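Local atomic coordinates of D-aminoacyl-tRNA deacylase 1 (Homo sapiens, PDB entry 2OKV), a protein that hydrolyses D-aminoacyl-tRNAs and glycine mischarged on tRNA(Ala), rejecting L-amino acids, and possibly acts as an ATPase in DNA replication. Residues V4-T9 with V133-D138; R25-L30 with Y72-V77; L31-E36 with G104-F109; H44-I49 with E111-T116. One frame throughout, in Å; residues are numbered along the deposited sequence.

Contact 1. Residues V4-T9 with V133-D138; sequences VVQRVT and VHIQND
R7 and D138 hold each other through main chain and side chain, and the contacts fall into three kinds. Backbone bonds come first: D138 N donates to R7 O at 2.7 Å with a nearly straight N-H (168°), and T9 N reaches Q136 O at 3.0 Å. Between these two bonds V8 faces N137 as an antiparallel non-hydrogen-bonded pair, and their side chains diverge.

The second kind is polar side-chain contact. R7 bends at chi3 (75°), which presents NE and NH2 side-on to one carbonyl. R7 NE and R7 NH2 each donate a hydrogen bond of 2.8 Å to D138 O, which lies in the guanidinium plane. The D138 carboxylate adds a salt bridge of charges only, OD2 lying 3.6 Å from R7 NE with no N-H pointing at it. A water bridges D138 OD2 to V8 O, whereas D138 OD1 is bonded to Y130 and Q132 of the second subunit. Beside Q6, N137 OD1 accepts from V141 N and N137 ND2 is bonded to T142 OG1.

Apolar contacts fill the rest. V8 CG1 meets I135 CG2 at 3.6 Å, and T9 CG2 lies 3.4 Å from D138 CB.

The short strand segments cross at 73°, and the chain turns a corner at T9 and again at D138. This junction joins strand 2-8, an inner strand of the mixed sheet, to strand 131-137, which pairs across the dimer interface, close to the magnesium site of V4, Q6 and C28 and just before residues that, by similarity, form the Gly-cisPro motif inserted into the partner's active site.

Contact 2. Residues R25-L30 with Y72-V77; sequences RGICVL and YEILCV
I27 and I74 form the apolar centre of this parallel strand pair, lying side by side with I27 CG2 3.8 Å from I74 CG1. V29 joins them on the same face, its CG2 4.0 Å from CG2 of I74, and C76 follows further along. The other face carries C28 and L75, then L30 and V77. L30 lies alongside V77, with L30 CD2 4.0 Å from V77 CB.

Beneath the side chains runs a regular parallel ladder. I27 and V29 each donate to and accept from the strand 73-77, and the bond from L75 N to I27 O is 2.8 Å. G26 adopts backbone angles suited to glycine and brings its CA to 3.2 Å from E73 O, a CA-H...O contact.

Toward the polar edge, R25 lies alongside Y72, pointing the same way. R25 CB sits over the centre of the Y72 ring, 3.8 Å from the centroid, a CH-pi contact. The chain, extended from CG to NE, carries R25 CD on to 3.6 Å from Y72 OH. R25 O accepts from E73 N, and also from a water that donates to E73 OE2 as well. That carboxylate is held further by G24 N and by K123.

Strand 2-8 flanks the pair beyond C28 and strand 122-124 beyond I74; L75 packs on strands 10-15 and 18-23, and C76 meets helix 99-116.

Contact 3. Residues L31-E36 with G104-F109; sequences LGISLE and GFYNSF
Three rings of helix 99-116 receive two aliphatic side chains, L31 at the end of strand 26-32 and I33 in the loop just beyond it, where the helix packs on the face of the mixed sheet. L31 CD1 stands over the centre of the F109 ring, a CH-pi contact 3.8 Å from the centroid and 10° off the normal; the two side chains come from opposite directions. The same methyl lies near the plane of the Y106 ring, at its edge, with L31 CD1 4.0 Å from Y106 CD1. One leucine methyl is thus wedged between the face of one ring and the rim of another.

I33 divides its two branches in a similar manner. I33 CG2 lies over one face of F105, displaced toward the rim and 4.1 Å from the ring centroid, while I33 CD1 takes a place at the edge of the Y106 ring. The isoleucine sets CG1 anti to its carbonyl carbon (chi1 -60°), which puts CG2 over the F105 ring and lets CD1 reach both F105 and Y106.

All three aromatic residues hold CG anti to the backbone N, and F105 and F109, one helical turn apart, both direct their side chains toward segment 31-36. F109 also packs against M45, V46 and I49 of helix 39-51, so its ring lies between sheet and helix, whereas F105 touches L42. No hydrogen bond crosses between the segments; the hydroxyl of Y106 is bonded to D124 instead.

At the far tip of the isoleucine, I33 CD1 comes to 3.8 Å from F105 CD2 and 3.9 Å from Y106 CB.

Contact 4. Residues H44-I49 with E111-T116; sequences HMVRKI and EQLRKT
V46 occupies the middle of this helix pair, and its two methyls are divided between neighbouring residues of the other helix. V46 CG1 meets L113 CD2 at 3.9 Å and also lies near L113 CA, while V46 CG2 touches Q112 CB at 4.0 Å. With CG1 anti to the backbone N (chi1 167°), the branched end straddles the start of L113 and reaches close to the helix backbone. The V46 and L113 CA atoms come within 5.8 Å of each other, the closest CA pair between the segments.

Around this core are looser contacts. I49, one turn further along its helix, approaches the same L113 methyl, I49 CG2 to L113 CD2, at 4.5 Å. T116 OG1 lies 4.2 Å from V46 CG1, so a hydroxyl borders the apolar patch. Its orientation is set by its own helix: T116 OG1 donates to Q112 O at 2.8 Å, on the face of that carbonyl opposite the one reached by T116 N.

Further residues surround these groups. L113 also touches L50 and I122, and Q112 lies beside L42 and E43.

The short helical segments pack 9.7 Å apart at a crossing angle of -47°, without any hydrogen bond between them. This is apolar helix-helix packing within the layer formed by helices 39-51 and 99-116 on one face of the central sheet.

Overall arrangement
From the N terminus, strand 2-8 supplies the first half of contact 1, which closes only when strand 131-137 arrives; the other three contacts nest inside that long loop. Strand 26-32 then enters contact 2 with its first part and contact 3 with its end. Helix 39-51 follows and waits for contact 4. Strand 73-78 closes contact 2, and helix 99-116 closes contacts 3 and 4 in turn, so these three cross one another along the chain. Contacts 1 and 2 meet where strands 2-8 and 26-32 pair. F109 joins contact 3 to contact 4, linking central sheet and helix layer, while contact 1 leads to the second subunit.

Contact 1. Residues V4-T9 with V133-D138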
loop_
_atom_site.group_PDB
_atom_site.type_symbol
_atom_site.label_atom_id
_atom_site.label_comp_id
_atom_site.label_asym_id
_atom_site.label_seq_id
_atom_site.Cartn_x
_atom_site.Cartn_y
_atom_site.Cartn_z
ATOM N N VAL B 4 -5.379 -1.418 2.484
ATOM C CA VAL B 4 -4.036 -1.893 2.154
ATOM C C VAL B 4 -3.313 -2.064 3.471
ATOM O O VAL B 4 -3.225 -1.140 4.269
ATOM C CB VAL B 4 -3.273 -0.964 1.188
ATOM C CG1 VAL B 4 -1.778 -1.395 1.081
ATOM C CG2 VAL B 4 -3.939 -0.985 -0.195
ATOM N N VAL B 5 -2.816 -3.275 3.691
ATOM C CA VAL B 5 -2.182 -3.648 4.939
ATOM C C VAL B 5 -0.706 -3.907 4.665
ATOM O O VAL B 5 -0.343 -4.707 3.782
ATOM C CB VAL B 5 -2.848 -4.915 5.530
ATOM C CG1 VAL B 5 -2.123 -5.363 6.771
ATOM C CG2 VAL B 5 -4.333 -4.658 5.852
ATOM N N GLN B 6 0.155 -3.204 5.388
ATOM C CA GLN B 6 1.595 -3.400 5.220
ATOM C C GLN B 6 2.200 -3.867 6.534
ATOM O O GLN B 6 1.959 -3.259 7.571
ATOM C CB GLN B 6 2.272 -2.103 4.756
ATOM C CG GLN B 6 1.860 -1.681 3.337
ATOM C CD GLN B 6 2.472 -0.357 2.903
ATOM O OE1 GLN B 6 3.640 -0.297 2.497
ATOM N NE2 GLN B 6 1.654 0.715 2.927
ATOM N N ARG B 7 2.986 -4.937 6.488
ATOM C CA ARG B 7 3.659 -5.425 7.686
ATOM C C ARG B 7 4.831 -4.500 7.950
ATOM O O ARG B 7 5.617 -4.234 7.051
ATOM C CB ARG B 7 4.159 -6.861 7.495
ATOM C CG ARG B 7 4.907 -7.421 8.709
ATOM C CD ARG B 7 5.326 -8.870 8.530
ATOM N NE ARG B 7 6.467 -8.998 7.624
ATOM C CZ ARG B 7 7.047 -10.145 7.297
ATOM N NH1 ARG B 7 6.577 -11.296 7.776
ATOM N NH2 ARG B 7 8.092 -10.144 6.469
ATOM N N VAL B 8 4.965 -4.025 9.184
ATOM C CA VAL B 8 6.015 -3.040 9.486
ATOM C C VAL B 8 6.971 -3.470 10.607
ATOM O O VAL B 8 6.560 -4.197 11.544
ATOM C CB VAL B 8 5.413 -1.640 9.799
ATOM C CG1 VAL B 8 4.633 -1.103 8.595
ATOM C CG2 VAL B 8 4.536 -1.667 11.055
ATOM N N THR B 9 8.236 -3.034 10.529
ATOM C CA THR B 9 9.065 -3.143 11.731
ATOM C C THR B 9 8.828 -1.925 12.628
ATOM O O THR B 9 8.981 -2.012 13.837
ATOM C CB THR B 9 10.587 -3.435 11.489
ATOM O OG1 THR B 9 11.323 -2.225 11.505
ATOM C CG2 THR B 9 10.820 -4.159 10.228
ATOM N N VAL B 133 3.074 9.597 6.528
ATOM C CA VAL B 133 2.980 8.308 7.163
ATOM C C VAL B 133 4.272 7.579 6.844
ATOM O O VAL B 133 4.502 7.192 5.694
ATOM C CB VAL B 133 1.724 7.528 6.670
ATOM C CG1 VAL B 133 1.513 6.267 7.524
ATOM C CG2 VAL B 133 0.473 8.475 6.746
ATOM N N HIS B 134 5.134 7.461 7.856
ATOM C CA HIS B 134 6.423 6.805 7.710
ATOM C C HIS B 134 6.189 5.311 7.892
ATOM O O HIS B 134 5.750 4.875 8.934
ATOM C CB HIS B 134 7.426 7.337 8.752
ATOM C CG HIS B 134 7.776 8.788 8.575
ATOM N ND1 HIS B 134 6.892 9.812 8.853
ATOM C CD2 HIS B 134 8.915 9.383 8.156
ATOM C CE1 HIS B 134 7.468 10.974 8.601
ATOM N NE2 HIS B 134 8.701 10.743 8.189
ATOM N N ILE B 135 6.419 4.538 6.842
ATOM C CA ILE B 135 6.101 3.126 6.865
ATOM C C ILE B 135 7.372 2.340 6.591
ATOM O O ILE B 135 7.900 2.396 5.473
ATOM C CB ILE B 135 5.011 2.772 5.809
ATOM C CG1 ILE B 135 3.739 3.592 6.080
ATOM C CG2 ILE B 135 4.701 1.266 5.835
ATOM C CD1 ILE B 135 2.640 3.446 5.048
ATOM N N GLN B 136 7.873 1.613 7.595
ATOM C CA GLN B 136 9.014 0.732 7.342
ATOM C C GLN B 136 8.482 -0.667 7.044
ATOM O O GLN B 136 8.306 -1.494 7.954
ATOM C CB GLN B 136 10.043 0.739 8.486
ATOM C CG GLN B 136 11.336 -0.028 8.096
ATOM C CD GLN B 136 12.413 -0.074 9.163
ATOM O OE1 GLN B 136 13.095 -1.112 9.338
ATOM N NE2 GLN B 136 12.599 1.032 9.870
ATOM N N ASN B 137 8.193 -0.902 5.761
ATOM C CA ASN B 137 7.554 -2.127 5.314
ATOM C C ASN B 137 8.555 -3.287 5.409
ATOM O O ASN B 137 9.583 -3.277 4.738
ATOM C CB ASN B 137 7.018 -1.947 3.889
ATOM C CG ASN B 137 6.095 -3.095 3.447
ATOM O OD1 ASN B 137 6.306 -4.244 3.796
ATOM N ND2 ASN B 137 5.060 -2.765 2.684
ATOM N N ASP B 138 8.232 -4.260 6.256
ATOM C CA ASP B 138 9.126 -5.373 6.628
ATOM C C ASP B 138 8.942 -6.562 5.696
ATOM O O ASP B 138 8.017 -7.362 5.883
ATOM C CB ASP B 138 8.810 -5.763 8.066
ATOM C CG ASP B 138 9.647 -6.892 8.578
ATOM O OD1 ASP B 138 10.789 -7.079 8.114
ATOM O OD2 ASP B 138 9.147 -7.580 9.489
HETATM O O HOH W 1 7.231 -6.919 11.521
#

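Contact 2. Residues R25-L30 with Y72-V77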
loop_
_atom_site.group_PDB
_atom_site.type_symbol
_atom_site.label_atom_id
_atom_site.label_comp_id
_atom_site.label_asym_id
_atom_site.label_seq_id
_atom_site.Cartn_x
_atom_site.Cartn_y
_atom_site.Cartn_z
ATOM N N ARG B 25 6.866 -3.036 15.934
ATOM C CA ARG B 25 6.460 -4.138 15.075
ATOM C C ARG B 25 4.935 -4.278 15.039
ATOM O O ARG B 25 4.255 -4.146 16.065
ATOM C CB ARG B 25 7.095 -5.443 15.548
ATOM C CG ARG B 25 8.592 -5.512 15.324
ATOM C CD ARG B 25 9.030 -6.967 15.307
ATOM N NE ARG B 25 10.440 -7.129 14.965
ATOM C CZ ARG B 25 11.366 -7.579 15.811
ATOM N NH1 ARG B 25 11.030 -7.914 17.055
ATOM N NH2 ARG B 25 12.632 -7.705 15.418
ATOM N N GLY B 26 4.406 -4.548 13.853
ATOM C CA GLY B 26 2.982 -4.742 13.685
ATOM C C GLY B 26 2.540 -4.469 12.257
ATOM O O GLY B 26 3.188 -4.881 11.293
ATOM N N ILE B 27 1.449 -3.733 12.125
ATOM C CA ILE B 27 0.789 -3.577 10.837
ATOM C C ILE B 27 0.279 -2.133 10.642
ATOM O O ILE B 27 -0.251 -1.538 11.571
ATOM C CB ILE B 27 -0.275 -4.718 10.754
ATOM C CG1 ILE B 27 -0.193 -5.514 9.468
ATOM C CG2 ILE B 27 -1.683 -4.402 11.308
ATOM C CD1 ILE B 27 -0.726 -6.865 9.657
ATOM N N CYS B 28 0.503 -1.570 9.451
ATOM C CA CYS B 28 -0.056 -0.269 9.072
ATOM C C CYS B 28 -1.186 -0.521 8.092
ATOM O O CYS B 28 -0.994 -1.159 7.061
ATOM C CB CYS B 28 1.009 0.652 8.429
ATOM S SG CYS B 28 0.378 2.292 7.924
ATOM N N VAL B 29 -2.361 -0.018 8.425
ATOM C CA VAL B 29 -3.552 -0.223 7.620
ATOM C C VAL B 29 -3.967 1.120 7.032
ATOM O O VAL B 29 -4.201 2.093 7.766
ATOM C CB VAL B 29 -4.714 -0.801 8.472
ATOM C CG1 VAL B 29 -5.972 -1.019 7.612
ATOM C CG2 VAL B 29 -4.275 -2.099 9.165
ATOM N N LEU B 30 -4.032 1.172 5.704
ATOM C CA LEU B 30 -4.615 2.306 5.022
ATOM C C LEU B 30 -6.035 1.930 4.664
ATOM O O LEU B 30 -6.254 0.971 3.916
ATOM C CB LEU B 30 -3.795 2.661 3.781
ATOM C CG LEU B 30 -2.368 3.126 4.109
ATOM C CD1 LEU B 30 -1.483 3.064 2.883
ATOM C CD2 LEU B 30 -2.361 4.567 4.698
ATOM N N TYR B 72 1.209 -7.586 18.677
ATOM C CA TYR B 72 1.888 -6.497 18.000
ATOM C C TYR B 72 0.917 -5.316 17.845
ATOM O O TYR B 72 -0.238 -5.387 18.285
ATOM C CB TYR B 72 2.447 -6.957 16.646
ATOM C CG TYR B 72 3.772 -7.717 16.707
ATOM C CD1 TYR B 72 4.296 -8.336 15.566
ATOM C CD2 TYR B 72 4.503 -7.814 17.896
ATOM C CE1 TYR B 72 5.514 -9.019 15.601
ATOM C CE2 TYR B 72 5.720 -8.510 17.948
ATOM C CZ TYR B 72 6.218 -9.100 16.793
ATOM O OH TYR B 72 7.421 -9.780 16.836
ATOM N N GLU B 73 1.386 -4.234 17.238
ATOM C CA GLU B 73 0.592 -2.997 17.177
ATOM C C GLU B 73 -0.055 -2.808 15.811
ATOM O O GLU B 73 0.302 -3.485 14.839
ATOM C CB GLU B 73 1.448 -1.777 17.523
ATOM C CG GLU B 73 1.817 -1.654 19.005
ATOM C CD GLU B 73 2.987 -0.697 19.230
ATOM O OE1 GLU B 73 2.784 0.386 19.822
ATOM O OE2 GLU B 73 4.113 -1.035 18.800
ATOM N N ILE B 74 -1.014 -1.886 15.747
ATOM C CA ILE B 74 -1.692 -1.555 14.501
ATOM C C ILE B 74 -1.733 -0.030 14.393
ATOM O O ILE B 74 -2.178 0.641 15.309
ATOM C CB ILE B 74 -3.154 -2.082 14.463
ATOM C CG1 ILE B 74 -3.199 -3.605 14.654
ATOM C CG2 ILE B 74 -3.855 -1.635 13.160
ATOM C CD1 ILE B 74 -4.594 -4.172 14.836
ATOM N N LEU B 75 -1.223 0.500 13.289
ATOM C CA LEU B 75 -1.395 1.909 12.960
ATOM C C LEU B 75 -2.426 2.023 11.834
ATOM O O LEU B 75 -2.177 1.569 10.722
ATOM C CB LEU B 75 -0.058 2.522 12.516
ATOM C CG LEU B 75 -0.075 3.966 11.980
ATOM C CD1 LEU B 75 -0.511 4.922 13.073
ATOM C CD2 LEU B 75 1.300 4.368 11.402
ATOM N N CYS B 76 -3.585 2.612 12.123
ATOM C CA CYS B 76 -4.619 2.817 11.086
ATOM C C CYS B 76 -4.631 4.256 10.621
ATOM O O CYS B 76 -4.587 5.199 11.430
ATOM C CB CYS B 76 -6.042 2.474 11.563
ATOM S SG CYS B 76 -6.203 0.919 12.338
ATOM N N VAL B 77 -4.726 4.433 9.313
ATOM C CA VAL B 77 -4.862 5.773 8.751
ATOM C C VAL B 77 -5.972 5.737 7.714
ATOM O O VAL B 77 -6.034 4.814 6.906
ATOM C CB VAL B 77 -3.540 6.266 8.124
ATOM C CG1 VAL B 77 -3.706 7.677 7.547
ATOM C CG2 VAL B 77 -2.432 6.263 9.162
HETATM O O HOH W 2 4.904 -3.807 18.624
#

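Contact 3. Residues L31-E36 with G104-F109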
loop_
_atom_site.group_PDB
_atom_site.type_symbol
_atom_site.label_atom_id
_atom_site.label_comp_id
_atom_site.label_asym_id
_atom_site.label_seq_id
_atom_site.Cartn_x
_atom_site.Cartn_y
_atom_site.Cartn_z
ATOM N N LEU B 31 -6.995 2.686 5.197
ATOM C CA LEU B 31 -8.410 2.291 5.168
ATOM C C LEU B 31 -9.280 3.157 4.247
ATOM O O LEU B 31 -9.463 4.363 4.496
ATOM C CB LEU B 31 -8.969 2.338 6.582
ATOM C CG LEU B 31 -10.005 1.344 7.118
ATOM C CD1 LEU B 31 -11.147 2.142 7.731
ATOM C CD2 LEU B 31 -10.538 0.305 6.120
ATOM N N GLY B 32 -9.838 2.529 3.210
ATOM C CA GLY B 32 -10.708 3.200 2.249
ATOM C C GLY B 32 -12.180 2.888 2.436
ATOM O O GLY B 32 -12.626 1.785 2.131
ATOM N N ILE B 33 -12.933 3.875 2.918
ATOM C CA ILE B 33 -14.359 3.728 3.209
ATOM C C ILE B 33 -15.217 4.217 2.044
ATOM O O ILE B 33 -15.096 5.361 1.595
ATOM C CB ILE B 33 -14.766 4.511 4.495
ATOM C CG1 ILE B 33 -13.989 4.007 5.721
ATOM C CG2 ILE B 33 -16.273 4.421 4.745
ATOM C CD1 ILE B 33 -13.872 5.089 6.845
ATOM N N SER B 34 -16.114 3.357 1.575
ATOM C CA SER B 34 -16.960 3.702 0.446
ATOM C C SER B 34 -18.333 4.152 0.918
ATOM O O SER B 34 -18.749 3.832 2.034
ATOM C CB SER B 34 -17.111 2.511 -0.491
ATOM O OG SER B 34 -18.359 1.885 -0.299
ATOM N N LEU B 35 -19.016 4.892 0.045
ATOM C CA LEU B 35 -20.406 5.314 0.207
ATOM C C LEU B 35 -21.364 4.207 0.638
ATOM O O LEU B 35 -22.273 4.441 1.439
ATOM C CB LEU B 35 -20.923 5.877 -1.119
ATOM C CG LEU B 35 -21.083 7.386 -1.290
ATOM C CD1 LEU B 35 -21.511 7.699 -2.722
ATOM C CD2 LEU B 35 -22.089 7.954 -0.297
ATOM N N GLU B 36 -21.186 3.015 0.074
ATOM C CA GLU B 36 -22.115 1.908 0.334
ATOM C C GLU B 36 -21.785 1.129 1.613
ATOM O O GLU B 36 -22.540 0.230 2.002
ATOM C CB GLU B 36 -22.220 0.976 -0.882
ATOM C CG GLU B 36 -23.528 1.136 -1.674
ATOM C CD GLU B 36 -23.898 -0.120 -2.462
ATOM O OE1 GLU B 36 -25.088 -0.516 -2.447
ATOM O OE2 GLU B 36 -22.997 -0.721 -3.093
ATOM N N GLY B 104 -17.076 10.084 11.254
ATOM C CA GLY B 104 -17.859 9.261 12.172
ATOM C C GLY B 104 -17.709 7.770 11.941
ATOM O O GLY B 104 -17.522 6.995 12.891
ATOM N N PHE B 105 -17.791 7.349 10.680
ATOM C CA PHE B 105 -17.628 5.926 10.350
ATOM C C PHE B 105 -16.238 5.423 10.763
ATOM O O PHE B 105 -16.117 4.385 11.434
ATOM C CB PHE B 105 -17.869 5.689 8.857
ATOM C CG PHE B 105 -17.970 4.230 8.477
ATOM C CD1 PHE B 105 -19.174 3.701 8.043
ATOM C CD2 PHE B 105 -16.855 3.387 8.549
ATOM C CE1 PHE B 105 -19.278 2.357 7.699
ATOM C CE2 PHE B 105 -16.951 2.033 8.210
ATOM C CZ PHE B 105 -18.166 1.523 7.786
ATOM N N TYR B 106 -15.202 6.162 10.364
ATOM C CA TYR B 106 -13.816 5.875 10.741
ATOM C C TYR B 106 -13.641 5.761 12.264
ATOM O O TYR B 106 -13.047 4.790 12.763
ATOM C CB TYR B 106 -12.867 6.955 10.171
ATOM C CG TYR B 106 -11.419 6.644 10.437
ATOM C CD1 TYR B 106 -10.804 5.579 9.774
ATOM C CD2 TYR B 106 -10.658 7.391 11.349
ATOM C CE1 TYR B 106 -9.491 5.249 9.996
ATOM C CE2 TYR B 106 -9.295 7.035 11.596
ATOM C CZ TYR B 106 -8.744 5.961 10.902
ATOM O OH TYR B 106 -7.432 5.538 11.083
ATOM N N ASN B 107 -14.146 6.756 12.997
ATOM C CA ASN B 107 -14.058 6.716 14.449
ATOM C C ASN B 107 -14.724 5.454 15.020
ATOM O O ASN B 107 -14.125 4.779 15.850
ATOM C CB ASN B 107 -14.604 7.991 15.070
ATOM C CG ASN B 107 -13.658 9.163 14.900
ATOM O OD1 ASN B 107 -12.450 8.979 14.700
ATOM N ND2 ASN B 107 -14.197 10.370 14.971
ATOM N N SER B 108 -15.922 5.121 14.542
ATOM C CA SER B 108 -16.614 3.896 14.972
ATOM C C SER B 108 -15.792 2.638 14.639
ATOM O O SER B 108 -15.734 1.676 15.436
ATOM C CB SER B 108 -18.007 3.795 14.348
ATOM O OG SER B 108 -18.877 4.814 14.835
ATOM N N PHE B 109 -15.177 2.650 13.458
ATOM C CA PHE B 109 -14.326 1.555 13.006
ATOM C C PHE B 109 -13.139 1.347 13.949
ATOM O O PHE B 109 -12.841 0.210 14.356
ATOM C CB PHE B 109 -13.830 1.830 11.580
ATOM C CG PHE B 109 -12.782 0.879 11.126
ATOM C CD1 PHE B 109 -13.139 -0.308 10.475
ATOM C CD2 PHE B 109 -11.437 1.139 11.377
ATOM C CE1 PHE B 109 -12.181 -1.211 10.074
ATOM C CE2 PHE B 109 -10.463 0.225 10.989
ATOM C CZ PHE B 109 -10.839 -0.957 10.334
#

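Contact 4. Residues H44-I49 with E111-T116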
loop_
_atom_site.group_PDB
_atom_site.type_symbol
_atom_site.label_atom_id
_atom_site.label_comp_id
_atom_site.label_asym_id
_atom_site.label_seq_id
_atom_site.Cartn_x
_atom_site.Cartn_y
_atom_site.Cartn_z
ATOM N N HIS B 44 -16.812 -6.758 9.564
ATOM C CA HIS B 44 -16.084 -7.750 8.758
ATOM C C HIS B 44 -14.629 -7.353 8.499
ATOM O O HIS B 44 -13.726 -8.185 8.595
ATOM C CB HIS B 44 -16.826 -8.015 7.446
ATOM C CG HIS B 44 -18.005 -8.935 7.583
ATOM N ND1 HIS B 44 -18.984 -8.765 8.541
ATOM C CD2 HIS B 44 -18.365 -10.028 6.871
ATOM C CE1 HIS B 44 -19.894 -9.715 8.415
ATOM N NE2 HIS B 44 -19.544 -10.492 7.407
ATOM N N MET B 45 -14.393 -6.081 8.192
ATOM C CA MET B 45 -13.030 -5.598 7.960
ATOM C C MET B 45 -12.165 -5.649 9.229
ATOM O O MET B 45 -11.002 -6.059 9.169
ATOM C CB MET B 45 -13.031 -4.189 7.359
ATOM C CG MET B 45 -11.641 -3.638 6.988
ATOM S SD MET B 45 -10.742 -4.660 5.794
ATOM C CE MET B 45 -11.489 -4.188 4.234
ATOM N N VAL B 46 -12.733 -5.251 10.366
ATOM C CA VAL B 46 -12.045 -5.395 11.652
ATOM C C VAL B 46 -11.586 -6.859 11.870
ATOM O O VAL B 46 -10.419 -7.116 12.165
ATOM C CB VAL B 46 -12.933 -4.954 12.812
ATOM C CG1 VAL B 46 -12.344 -5.392 14.146
ATOM C CG2 VAL B 46 -13.116 -3.420 12.792
ATOM N N ARG B 47 -12.515 -7.800 11.728
ATOM C CA ARG B 47 -12.193 -9.220 11.921
ATOM C C ARG B 47 -11.064 -9.681 10.997
ATOM O O ARG B 47 -10.150 -10.405 11.426
ATOM C CB ARG B 47 -13.437 -10.082 11.740
ATOM C CG ARG B 47 -14.271 -10.187 13.008
ATOM C CD ARG B 47 -15.375 -11.244 12.902
ATOM N NE ARG B 47 -16.671 -10.614 12.627
ATOM C CZ ARG B 47 -17.361 -10.761 11.497
ATOM N NH1 ARG B 47 -16.899 -11.543 10.519
ATOM N NH2 ARG B 47 -18.520 -10.129 11.348
ATOM N N LYS B 48 -11.109 -9.257 9.735
ATOM C CA LYS B 48 -10.081 -9.655 8.766
ATOM C C LYS B 48 -8.710 -9.105 9.119
ATOM O O LYS B 48 -7.719 -9.836 9.032
ATOM C CB LYS B 48 -10.449 -9.240 7.335
ATOM C CG LYS B 48 -11.606 -10.036 6.723
ATOM C CD LYS B 48 -12.315 -9.193 5.673
ATOM C CE LYS B 48 -11.784 -9.431 4.285
ATOM N NZ LYS B 48 -12.583 -10.508 3.624
ATOM N N ILE B 49 -8.655 -7.829 9.513
ATOM C CA ILE B 49 -7.381 -7.181 9.852
ATOM C C ILE B 49 -6.764 -7.896 11.051
ATOM O O ILE B 49 -5.575 -8.239 11.050
ATOM C CB ILE B 49 -7.561 -5.666 10.167
ATOM C CG1 ILE B 49 -7.827 -4.870 8.889
ATOM C CG2 ILE B 49 -6.348 -5.083 10.916
ATOM C CD1 ILE B 49 -8.472 -3.511 9.156
ATOM N N GLU B 111 -12.949 2.298 17.007
ATOM C CA GLU B 111 -13.484 1.858 18.291
ATOM C C GLU B 111 -13.810 0.352 18.327
ATOM O O GLU B 111 -13.608 -0.287 19.372
ATOM C CB GLU B 111 -14.682 2.734 18.708
ATOM C CG GLU B 111 -15.198 2.531 20.132
ATOM C CD GLU B 111 -14.184 2.857 21.242
ATOM O OE1 GLU B 111 -13.116 3.450 20.982
ATOM O OE2 GLU B 111 -14.469 2.501 22.401
ATOM N N GLN B 112 -14.304 -0.217 17.217
ATOM C CA GLN B 112 -14.564 -1.674 17.155
ATOM C C GLN B 112 -13.242 -2.436 17.215
ATOM O O GLN B 112 -13.139 -3.463 17.878
ATOM C CB GLN B 112 -15.335 -2.112 15.891
ATOM C CG GLN B 112 -16.620 -3.011 16.114
ATOM C CD GLN B 112 -16.404 -4.400 16.748
ATOM O OE1 GLN B 112 -15.860 -4.524 17.849
ATOM N NE2 GLN B 112 -16.895 -5.448 16.069
ATOM N N LEU B 113 -12.248 -1.927 16.491
ATOM C CA LEU B 113 -10.897 -2.468 16.505
ATOM C C LEU B 113 -10.319 -2.526 17.913
ATOM O O LEU B 113 -9.779 -3.555 18.318
ATOM C CB LEU B 113 -9.974 -1.611 15.636
ATOM C CG LEU B 113 -9.321 -2.061 14.327
ATOM C CD1 LEU B 113 -8.113 -1.177 14.086
ATOM C CD2 LEU B 113 -8.914 -3.523 14.256
ATOM N N ARG B 114 -10.406 -1.410 18.639
ATOM C CA ARG B 114 -9.929 -1.342 20.021
ATOM C C ARG B 114 -10.673 -2.270 20.980
ATOM O O ARG B 114 -10.049 -2.900 21.838
ATOM C CB ARG B 114 -10.008 0.079 20.556
ATOM C CG ARG B 114 -9.131 1.072 19.840
ATOM C CD ARG B 114 -9.056 2.324 20.706
ATOM N NE ARG B 114 -9.289 3.556 19.966
ATOM C CZ ARG B 114 -8.346 4.272 19.368
ATOM N NH1 ARG B 114 -7.072 3.878 19.398
ATOM N NH2 ARG B 114 -8.683 5.382 18.730
ATOM N N LYS B 115 -11.994 -2.352 20.858
ATOM C CA LYS B 115 -12.747 -3.209 21.768
ATOM C C LYS B 115 -12.575 -4.709 21.477
ATOM O O LYS B 115 -12.698 -5.533 22.387
ATOM C CB LYS B 115 -14.219 -2.791 21.853
ATOM C CG LYS B 115 -15.197 -3.522 20.944
ATOM C CD LYS B 115 -16.621 -3.220 21.410
ATOM C CE LYS B 115 -17.638 -3.273 20.276
ATOM N NZ LYS B 115 -18.831 -2.442 20.657
ATOM N N THR B 116 -12.286 -5.047 20.221
ATOM C CA THR B 116 -12.070 -6.443 19.804
ATOM C C THR B 116 -10.647 -6.903 20.116
ATOM O O THR B 116 -10.408 -8.096 20.322
ATOM C CB THR B 116 -12.374 -6.635 18.288
ATOM O OG1 THR B 116 -13.723 -6.238 18.029
ATOM C CG2 THR B 116 -12.201 -8.105 17.842
#